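Long-range contacts in cysteine desulfurase (Stenotrophomonas maltophilia, PDB 6WCI), which probably removes sulfur from L-cysteine to leave L-alanine, using pyridoxal 5'-phosphate as cofactor and passing the sulfur to a carrier: residues Cys237-Ile242 with Leu256-Glu261; Arg99-Arg104 with Val230-Ile235; Asp107-Ser112 with His291-Gly296. One frame throughout, in Å; residues are numbered along the deposited sequence.

Contact 1. Residues Cys237-Ile242 with Leu256-Glu261; sequences CDFYAI and LWARRE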
loop_
_atom_site.group_PDB
_atom_site.type_symbol
_atom_site.label_atom_id
_atom_site.label_comp_id
_atom_site.label_asym_id
_atom_site.label_seq_id
_atom_site.Cartn_x
_atom_site.Cartn_y
_atom_site.Cartn_z
ATOM N N CYS B 237 -13.793 -19.494 9.688
ATOM C CA CYS B 237 -14.291 -18.130 9.623
ATOM C C CYS B 237 -14.622 -17.771 8.176
ATOM O O CYS B 237 -14.288 -18.505 7.244
ATOM C CB CYS B 237 -13.264 -17.158 10.207
ATOM S SG CYS B 237 -11.621 -17.186 9.396
ATOM N N ASP B 238 -15.301 -16.633 7.990
ATOM C CA ASP B 238 -15.590 -16.141 6.642
ATOM C C ASP B 238 -14.486 -15.254 6.065
ATOM O O ASP B 238 -14.328 -15.195 4.837
ATOM C CB ASP B 238 -16.905 -15.361 6.638
ATOM C CG ASP B 238 -18.077 -16.214 7.066
ATOM O OD1 ASP B 238 -18.537 -17.035 6.241
ATOM O OD2 ASP B 238 -18.501 -16.090 8.244
ATOM N N PHE B 239 -13.745 -14.548 6.916
ATOM C CA PHE B 239 -12.716 -13.595 6.507
ATOM C C PHE B 239 -11.644 -13.557 7.585
ATOM O O PHE B 239 -11.980 -13.457 8.759
ATOM C CB PHE B 239 -13.255 -12.169 6.367
ATOM C CG PHE B 239 -14.343 -12.007 5.345
ATOM C CD1 PHE B 239 -14.032 -11.733 4.018
ATOM C CD2 PHE B 239 -15.669 -12.069 5.719
ATOM C CE1 PHE B 239 -15.042 -11.562 3.076
ATOM C CE2 PHE B 239 -16.681 -11.895 4.790
ATOM C CZ PHE B 239 -16.366 -11.641 3.462
ATOM N N TYR B 240 -10.367 -13.537 7.176
ATOM C CA TYR B 240 -9.238 -13.490 8.103
ATOM C C TYR B 240 -8.188 -12.522 7.566
ATOM O O TYR B 240 -7.761 -12.646 6.414
ATOM C CB TYR B 240 -8.647 -14.893 8.292
ATOM C CG TYR B 240 -7.682 -15.059 9.454
ATOM C CD1 TYR B 240 -6.344 -14.719 9.331
ATOM C CD2 TYR B 240 -8.114 -15.587 10.665
ATOM C CE1 TYR B 240 -5.453 -14.898 10.405
ATOM C CE2 TYR B 240 -7.242 -15.766 11.730
ATOM C CZ TYR B 240 -5.921 -15.419 11.599
ATOM O OH TYR B 240 -5.070 -15.603 12.676
ATOM N N ALA B 241 -7.793 -11.549 8.391
ATOM C CA ALA B 241 -6.913 -10.453 7.992
ATOM C C ALA B 241 -5.585 -10.504 8.748
ATOM O O ALA B 241 -5.566 -10.676 9.967
ATOM C CB ALA B 241 -7.594 -9.108 8.256
ATOM N N ILE B 242 -4.470 -10.315 8.033
ATOM C CA ILE B 242 -3.146 -10.276 8.648
ATOM C C ILE B 242 -2.393 -9.059 8.128
ATOM O O ILE B 242 -2.781 -8.436 7.138
ATOM C CB ILE B 242 -2.326 -11.557 8.384
ATOM C CG1 ILE B 242 -2.116 -11.742 6.885
ATOM C CG2 ILE B 242 -3.014 -12.772 8.994
ATOM C CD1 ILE B 242 -1.098 -12.810 6.516
ATOM N N LEU B 256 -5.853 -10.409 2.983
ATOM C CA LEU B 256 -7.195 -10.829 3.384
ATOM C C LEU B 256 -7.469 -12.204 2.790
ATOM O O LEU B 256 -7.429 -12.370 1.569
ATOM C CB LEU B 256 -8.256 -9.827 2.911
ATOM C CG LEU B 256 -9.710 -10.227 3.162
ATOM C CD1 LEU B 256 -10.052 -10.128 4.655
ATOM C CD2 LEU B 256 -10.724 -9.421 2.302
ATOM N N TRP B 257 -7.718 -13.187 3.645
ATOM C CA TRP B 257 -8.254 -14.471 3.221
ATOM C C TRP B 257 -9.770 -14.451 3.365
ATOM O O TRP B 257 -10.310 -13.840 4.289
ATOM C CB TRP B 257 -7.690 -15.641 4.046
ATOM C CG TRP B 257 -8.362 -16.943 3.654
ATOM C CD1 TRP B 257 -7.984 -17.786 2.647
ATOM C CD2 TRP B 257 -9.567 -17.504 4.212
ATOM N NE1 TRP B 257 -8.859 -18.847 2.557
ATOM C CE2 TRP B 257 -9.835 -18.698 3.510
ATOM C CE3 TRP B 257 -10.443 -17.110 5.234
ATOM C CZ2 TRP B 257 -10.942 -19.501 3.795
ATOM C CZ3 TRP B 257 -11.533 -17.913 5.524
ATOM C CH2 TRP B 257 -11.775 -19.098 4.808
ATOM N N ALA B 258 -10.454 -15.139 2.453
ATOM C CA ALA B 258 -11.907 -15.231 2.518
ATOM C C ALA B 258 -12.353 -16.535 1.883
ATOM O O ALA B 258 -11.674 -17.080 1.010
ATOM C CB ALA B 258 -12.588 -14.051 1.805
ATOM N N ARG B 259 -13.511 -17.025 2.321
ATOM C CA ARG B 259 -14.148 -18.120 1.610
ATOM C C ARG B 259 -14.380 -17.725 0.156
ATOM O O ARG B 259 -14.680 -16.566 -0.146
ATOM C CB ARG B 259 -15.467 -18.489 2.283
ATOM C CG ARG B 259 -15.293 -18.816 3.759
ATOM C CD ARG B 259 -16.626 -18.998 4.409
ATOM N NE ARG B 259 -17.429 -19.973 3.688
ATOM C CZ ARG B 259 -17.445 -21.271 3.971
ATOM N NH1 ARG B 259 -16.689 -21.742 4.957
ATOM N NH2 ARG B 259 -18.218 -22.098 3.271
ATOM N N ARG B 260 -14.223 -18.699 -0.746
ATOM C CA ARG B 260 -14.334 -18.420 -2.177
ATOM C C ARG B 260 -15.711 -17.874 -2.537
ATOM O O ARG B 260 -15.829 -16.991 -3.399
ATOM C CB ARG B 260 -14.049 -19.688 -2.986
ATOM C CG ARG B 260 -14.060 -19.465 -4.503
ATOM C CD ARG B 260 -12.805 -18.727 -4.889
ATOM N NE ARG B 260 -12.821 -18.172 -6.236
ATOM C CZ ARG B 260 -11.828 -17.442 -6.723
ATOM N NH1 ARG B 260 -10.762 -17.200 -5.962
ATOM N NH2 ARG B 260 -11.897 -16.952 -7.952
ATOM N N GLU B 261 -16.764 -18.392 -1.894
ATOM C CA GLU B 261 -18.123 -17.944 -2.203
ATOM C C GLU B 261 -18.298 -16.450 -1.954
ATOM O O GLU B 261 -19.055 -15.787 -2.668
ATOM C CB GLU B 261 -19.148 -18.735 -1.383
ATOM C CG GLU B 261 -19.046 -18.493 0.113
ATOM C CD GLU B 261 -20.169 -19.127 0.910
ATOM O OE1 GLU B 261 -21.293 -19.245 0.379
ATOM O OE2 GLU B 261 -19.920 -19.505 2.075
HETATM O O HOH W 1 -14.406 -21.329 6.464
#
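Strands 239-243 and 254-258 form a beta hairpin in the seven-stranded mixed sheet of the class-V aminotransferase fold; they run antiparallel, and the axes of 239-242 and 256-258 approach to 4.6 Å. Y240 and W257 are a hydrogen-bonded pair: Y240 N gives to W257 O at 2.9 Å and W257 N to Y240 O at 2.8 Å. Non-hydrogen-bonded pairs flank it. In F239-A258 the small methyl accepts a large ring close by, A258 CB lying 3.5 Å from F239 CD1; in A241-L256 the sizes are reversed, and L256 CD1 leans back toward F239 CB. This apolar face is covered by V121 and A117 of helix 114-126. On the other face W257 has CG anti to its backbone N (chi1 175°), which brings the six-membered ring back beside C237, just before the strand. C237 O meets that ring at its edge, in plane, 3.3 Å from CZ3. T217, R211 and H262 engage the buried D238 carboxylate. R259 N gives to D238 O at 3.2 Å, whereas its guanidinium is only a nearby opposite charge to OD1, which lies well out of its plane. R259 instead turns NE to E261 OE2 in a salt bridge, and its NH1 gives to a water that donates to C237 O at 2.9 Å.

Contact 2. Residues Arg99-Arg104 with Val230-Ile235; sequences RFLNVR and VDVAAI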
loop_
_atom_site.group_PDB
_atom_site.type_symbol
_atom_site.label_atom_id
_atom_site.label_comp_id
_atom_site.label_asym_id
_atom_site.label_seq_id
_atom_site.Cartn_x
_atom_site.Cartn_y
_atom_site.Cartn_z
ATOM N N ARG B 99 0.668 -20.993 1.933
ATOM C CA ARG B 99 1.075 -22.186 2.668
ATOM C C ARG B 99 1.261 -21.874 4.145
ATOM O O ARG B 99 0.928 -22.688 5.010
ATOM C CB ARG B 99 2.362 -22.756 2.074
ATOM N N PHE B 100 1.796 -20.690 4.445
ATOM C CA PHE B 100 1.932 -20.222 5.820
ATOM C C PHE B 100 0.601 -20.264 6.566
ATOM O O PHE B 100 0.545 -20.665 7.734
ATOM C CB PHE B 100 2.497 -18.803 5.777
ATOM C CG PHE B 100 2.778 -18.209 7.110
ATOM C CD1 PHE B 100 3.801 -18.702 7.900
ATOM C CD2 PHE B 100 2.056 -17.114 7.555
ATOM C CE1 PHE B 100 4.076 -18.132 9.119
ATOM C CE2 PHE B 100 2.333 -16.549 8.784
ATOM C CZ PHE B 100 3.340 -17.050 9.551
ATOM N N LEU B 101 -0.478 -19.863 5.907
ATOM C CA LEU B 101 -1.814 -19.825 6.490
ATOM C C LEU B 101 -2.618 -21.088 6.227
ATOM O O LEU B 101 -3.731 -21.209 6.744
ATOM C CB LEU B 101 -2.579 -18.616 5.945
ATOM C CG LEU B 101 -1.806 -17.302 5.972
ATOM C CD1 LEU B 101 -2.497 -16.286 5.082
ATOM C CD2 LEU B 101 -1.699 -16.798 7.394
ATOM N N ASN B 102 -2.076 -22.021 5.439
ATOM C CA ASN B 102 -2.764 -23.249 5.021
ATOM C C ASN B 102 -4.065 -22.938 4.274
ATOM O O ASN B 102 -5.115 -23.526 4.542
ATOM C CB ASN B 102 -3.027 -24.184 6.205
ATOM C CG ASN B 102 -3.341 -25.600 5.761
ATOM O OD1 ASN B 102 -2.748 -26.107 4.812
ATOM N ND2 ASN B 102 -4.287 -26.240 6.436
ATOM N N VAL B 103 -3.985 -22.008 3.320
ATOM C CA VAL B 103 -5.116 -21.636 2.477
ATOM C C VAL B 103 -4.685 -21.695 1.018
ATOM O O VAL B 103 -3.500 -21.767 0.695
ATOM C CB VAL B 103 -5.669 -20.233 2.800
ATOM C CG1 VAL B 103 -6.032 -20.119 4.269
ATOM C CG2 VAL B 103 -4.670 -19.155 2.379
ATOM N N ARG B 104 -5.670 -21.645 0.131
ATOM C CA ARG B 104 -5.294 -21.605 -1.275
ATOM C C ARG B 104 -4.918 -20.181 -1.668
ATOM O O ARG B 104 -5.544 -19.220 -1.207
ATOM C CB ARG B 104 -6.427 -22.122 -2.162
ATOM C CG ARG B 104 -6.813 -23.560 -1.856
ATOM C CD ARG B 104 -7.787 -24.108 -2.870
ATOM N NE ARG B 104 -7.284 -23.967 -4.234
ATOM C CZ ARG B 104 -7.789 -24.610 -5.285
ATOM N NH1 ARG B 104 -7.268 -24.419 -6.495
ATOM N NH2 ARG B 104 -8.803 -25.452 -5.127
ATOM N N VAL B 230 -1.107 -20.676 12.692
ATOM C CA VAL B 230 -2.515 -20.504 12.378
ATOM C C VAL B 230 -2.805 -21.285 11.107
ATOM O O VAL B 230 -2.207 -21.025 10.053
ATOM C CB VAL B 230 -2.909 -19.026 12.229
ATOM C CG1 VAL B 230 -4.413 -18.916 12.016
ATOM C CG2 VAL B 230 -2.502 -18.239 13.465
ATOM N N ASP B 231 -3.686 -22.274 11.229
ATOM C CA ASP B 231 -4.337 -22.931 10.100
ATOM C C ASP B 231 -5.628 -22.163 9.867
ATOM O O ASP B 231 -6.656 -22.434 10.492
ATOM C CB ASP B 231 -4.579 -24.404 10.419
ATOM C CG ASP B 231 -5.307 -25.146 9.309
ATOM O OD1 ASP B 231 -5.853 -24.502 8.390
ATOM O OD2 ASP B 231 -5.336 -26.396 9.362
ATOM N N VAL B 232 -5.578 -21.182 8.958
ATOM C CA VAL B 232 -6.729 -20.301 8.772
ATOM C C VAL B 232 -7.953 -21.100 8.326
ATOM O O VAL B 232 -9.079 -20.829 8.757
ATOM C CB VAL B 232 -6.403 -19.168 7.778
ATOM C CG1 VAL B 232 -7.652 -18.384 7.447
ATOM C CG2 VAL B 232 -5.346 -18.236 8.348
ATOM N N ALA B 233 -7.751 -22.095 7.457
ATOM C CA ALA B 233 -8.887 -22.826 6.901
ATOM C C ALA B 233 -9.612 -23.615 7.978
ATOM O O ALA B 233 -10.842 -23.724 7.949
ATOM C CB ALA B 233 -8.429 -23.756 5.781
ATOM N N ALA B 234 -8.867 -24.169 8.934
ATOM C CA ALA B 234 -9.472 -24.942 10.010
ATOM C C ALA B 234 -10.203 -24.070 11.016
ATOM O O ALA B 234 -10.895 -24.608 11.889
ATOM C CB ALA B 234 -8.405 -25.776 10.724
ATOM N N ILE B 235 -10.059 -22.750 10.936
ATOM C CA ILE B 235 -10.799 -21.895 11.855
ATOM C C ILE B 235 -12.281 -21.902 11.502
ATOM O O ILE B 235 -13.141 -21.884 12.386
ATOM C CB ILE B 235 -10.216 -20.469 11.858
ATOM C CG1 ILE B 235 -8.756 -20.485 12.321
ATOM C CG2 ILE B 235 -11.023 -19.566 12.777
ATOM C CD1 ILE B 235 -8.150 -19.103 12.479
HETATM O O HOH W 2 0.750 -20.208 10.532
#
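The end of helix 81-101 and the start of the short, weakly bonded helix at about 232-235 come together with their touching backbones only 16° from parallel, and the CA atoms of N102 and D231 are 5.3 Å apart. One direct backbone bond joins them, from V232 N to L101 O at 2.9 Å. A water makes a second link just upstream, donating to F100 O and accepting from V230 N; it sits over the centre of one face of the F100 ring. At N102 the chain takes a positive phi, a conformation that asparagine tolerates better than most residues other than glycine.

The polar side chains meet next to this link. CG of D231 is anti to its backbone N (chi1 178°), which turns the carboxylate toward N102, and OD1 then takes donors from both faces. N102 ND2 gives it a nearly straight bond of 3.0 Å; OD1 lies near the plane of the N102 amide, while the donor stands well out of the carboxylate plane, as the two flat groups are turned 74° against each other. A234 N reaches the same oxygen from the opposite carboxylate face, at 3.1 Å. Thus a Schellman motif closing one helix is tied to the N-cap of the next: N102, the first residue to leave helical phi/psi, carries the Schellman turn, and D231 caps the second helix through A234 N. A short aspartate suits the cap because its oxygen can turn back onto the first turn. A233 CB, close to this pair, rests 3.5 Å from N102 O.

Beside the polar pair, branched aliphatic groups fit the buried side. L101 and V232 lie side by side and point the same way, with L101 CB 3.7 Å from V232 CG2. V103 CG1 approaches V232 CB from across, also at 3.7 Å. Y240 and W257 of the sheet lie against V232.

Contact 3. Residues Asp107-Ser112 with His291-Gly296; sequences DLVLCS and HKFEAG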
loop_
_atom_site.group_PDB
_atom_site.type_symbol
_atom_site.label_atom_id
_atom_site.label_comp_id
_atom_site.label_asym_id
_atom_site.label_seq_id
_atom_site.Cartn_x
_atom_site.Cartn_y
_atom_site.Cartn_z
ATOM N N ASP B 107 -7.537 -17.682 -3.006
ATOM C CA ASP B 107 -8.454 -17.051 -2.071
ATOM C C ASP B 107 -7.769 -16.040 -1.165
ATOM O O ASP B 107 -8.347 -15.641 -0.148
ATOM C CB ASP B 107 -9.150 -18.109 -1.211
ATOM C CG ASP B 107 -9.831 -19.190 -2.034
ATOM O OD1 ASP B 107 -10.167 -18.936 -3.217
ATOM O OD2 ASP B 107 -10.037 -20.296 -1.488
ATOM N N LEU B 108 -6.555 -15.621 -1.500
ATOM C CA LEU B 108 -5.757 -14.744 -0.653
ATOM C C LEU B 108 -5.523 -13.433 -1.392
ATOM O O LEU B 108 -4.806 -13.398 -2.403
ATOM C CB LEU B 108 -4.436 -15.414 -0.281
ATOM C CG LEU B 108 -3.591 -14.788 0.818
ATOM C CD1 LEU B 108 -4.338 -14.808 2.157
ATOM C CD2 LEU B 108 -2.266 -15.526 0.919
ATOM N N VAL B 109 -6.119 -12.363 -0.885
ATOM C CA VAL B 109 -5.995 -11.037 -1.474
ATOM C C VAL B 109 -4.868 -10.298 -0.769
ATOM O O VAL B 109 -4.879 -10.167 0.458
ATOM C CB VAL B 109 -7.320 -10.265 -1.353
ATOM C CG1 VAL B 109 -7.191 -8.881 -1.978
ATOM C CG2 VAL B 109 -8.466 -11.059 -1.997
ATOM N N LEU B 110 -3.895 -9.812 -1.544
ATOM C CA LEU B 110 -2.756 -9.078 -1.004
ATOM C C LEU B 110 -3.086 -7.589 -0.960
ATOM O O LEU B 110 -3.624 -7.044 -1.927
ATOM C CB LEU B 110 -1.508 -9.327 -1.858
ATOM C CG LEU B 110 -1.119 -10.796 -2.086
ATOM C CD1 LEU B 110 0.053 -10.935 -3.031
ATOM C CD2 LEU B 110 -0.793 -11.476 -0.751
ATOM N N CYS B 111 -2.776 -6.938 0.163
ATOM C CA CYS B 111 -3.092 -5.523 0.342
ATOM C C CYS B 111 -2.075 -4.905 1.311
ATOM O O CYS B 111 -1.097 -5.544 1.700
ATOM C CB CYS B 111 -4.540 -5.370 0.812
ATOM S SG CYS B 111 -4.882 -6.313 2.319
ATOM N N SER B 112 -2.303 -3.651 1.698
ATOM C CA SER B 112 -1.280 -2.858 2.370
ATOM C C SER B 112 -1.238 -3.060 3.881
ATOM O O SER B 112 -0.443 -2.392 4.546
ATOM C CB SER B 112 -1.480 -1.370 2.064
ATOM O OG SER B 112 -2.741 -0.934 2.521
ATOM N N HIS B 291 -7.218 -11.188 -8.041
ATOM C CA HIS B 291 -6.824 -9.944 -8.708
ATOM C C HIS B 291 -7.987 -8.971 -8.851
ATOM O O HIS B 291 -7.756 -7.760 -8.940
ATOM C CB HIS B 291 -6.226 -10.245 -10.079
ATOM C CG HIS B 291 -4.917 -10.961 -10.003
ATOM N ND1 HIS B 291 -4.805 -12.324 -10.162
ATOM C CD2 HIS B 291 -3.669 -10.505 -9.748
ATOM C CE1 HIS B 291 -3.539 -12.676 -10.023
ATOM N NE2 HIS B 291 -2.831 -11.591 -9.770
ATOM N N LYS B 292 -9.218 -9.480 -8.872
ATOM C CA LYS B 292 -10.438 -8.691 -8.767
ATOM C C LYS B 292 -10.339 -7.603 -7.702
ATOM O O LYS B 292 -10.911 -6.518 -7.862
ATOM C CB LYS B 292 -11.609 -9.637 -8.467
ATOM C CG LYS B 292 -12.979 -9.000 -8.323
ATOM C CD LYS B 292 -14.007 -10.086 -8.012
ATOM C CE LYS B 292 -15.393 -9.518 -7.779
ATOM N NZ LYS B 292 -16.351 -10.614 -7.516
ATOM N N PHE B 293 -9.616 -7.881 -6.611
ATOM C CA PHE B 293 -9.537 -6.981 -5.468
ATOM C C PHE B 293 -8.156 -6.349 -5.304
ATOM O O PHE B 293 -7.904 -5.708 -4.279
ATOM C CB PHE B 293 -9.961 -7.711 -4.178
ATOM C CG PHE B 293 -11.384 -8.213 -4.210
ATOM C CD1 PHE B 293 -12.452 -7.327 -4.100
ATOM C CD2 PHE B 293 -11.653 -9.562 -4.382
ATOM C CE1 PHE B 293 -13.783 -7.789 -4.148
ATOM C CE2 PHE B 293 -12.968 -10.039 -4.426
ATOM C CZ PHE B 293 -14.042 -9.144 -4.314
ATOM N N GLU B 294 -7.279 -6.470 -6.307
ATOM C CA GLU B 294 -5.930 -5.895 -6.300
ATOM C C GLU B 294 -5.808 -4.953 -7.499
ATOM O O GLU B 294 -5.402 -5.367 -8.590
ATOM C CB GLU B 294 -4.855 -7.012 -6.336
ATOM C CG GLU B 294 -4.871 -7.934 -5.094
ATOM C CD GLU B 294 -4.254 -9.305 -5.354
ATOM O OE1 GLU B 294 -3.777 -9.544 -6.487
ATOM O OE2 GLU B 294 -4.256 -10.154 -4.428
ATOM N N ALA B 295 -6.153 -3.684 -7.297
ATOM C CA ALA B 295 -6.180 -2.707 -8.383
ATOM C C ALA B 295 -4.834 -1.997 -8.489
ATOM O O ALA B 295 -4.257 -1.600 -7.472
ATOM C CB ALA B 295 -7.306 -1.690 -8.164
ATOM N N GLY B 296 -4.325 -1.853 -9.721
ATOM C CA GLY B 296 -3.116 -1.081 -9.935
ATOM C C GLY B 296 -1.849 -1.836 -9.544
ATOM O O GLY B 296 -1.871 -3.003 -9.148
#
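With CG beside its backbone N (chi1 -63°) and the chain extended beyond it, E294 reaches from its loop to strand 108-111, an outermost strand of the seven-stranded mixed sheet in the class-V aminotransferase fold. The loop, between strand 285-286 and helix 300-316, thus docks on the sheet margin through a side chain. L110 N gives its hydrogen to E294 OE2 at 2.9 Å, and the N-H...O angle of 173° makes the bond almost straight. The donor arrives on the anti side of the carboxylate oxygen, 27° out of its plane. The long glutamate spans a gap that the backbones do not close, since the CA atoms of L110 and E294 stay 6.9 Å apart.

OE2 has a second partner in R94 of helix 81-101, which forms a salt bridge with it and also donates to L108 O. The buried carboxylate is therefore gripped by a charged group as well as a peptide N-H, which would be expected to stabilise its negative form. R94 in turn links helix, strand and loop.

Next to this polar link lies an apolar one. V109 points toward the loop, and its CG1, anti to the backbone N, comes 3.7 Å from F293 CB. The same V109 CG1 lies 4.0 Å from E294 CG, so this one methyl sits against both loop side chains. The F293 ring leads away from the strand toward L263 and L120, a buried setting that suits a large aromatic group. K292 CG lies 4.0 Å above the centre of one face of the F293 ring.

Contacts 1 and 3 belong to one sheet: strand 254-258 lies between strands 239-243 and 108-111, and L256 N probably bonds to V109 O. Their centres are about 12 Å apart. The centre of contact 2 is about 10 Å from that of contact 1, where V103 packs on W257 and V232 on W257 and Y240; it is about 18 Å from the centre of contact 3, which contact 2 meets through L101 and L108. Along the chain contact 2 closes before contact 1 opens, contact 1 is nested within the loop closed by contact 3, and contacts 2 and 3 cross. Helix 81-101, which leads into strand 108-111, is thereby joined to the hairpin and to the loop before helix 300-316.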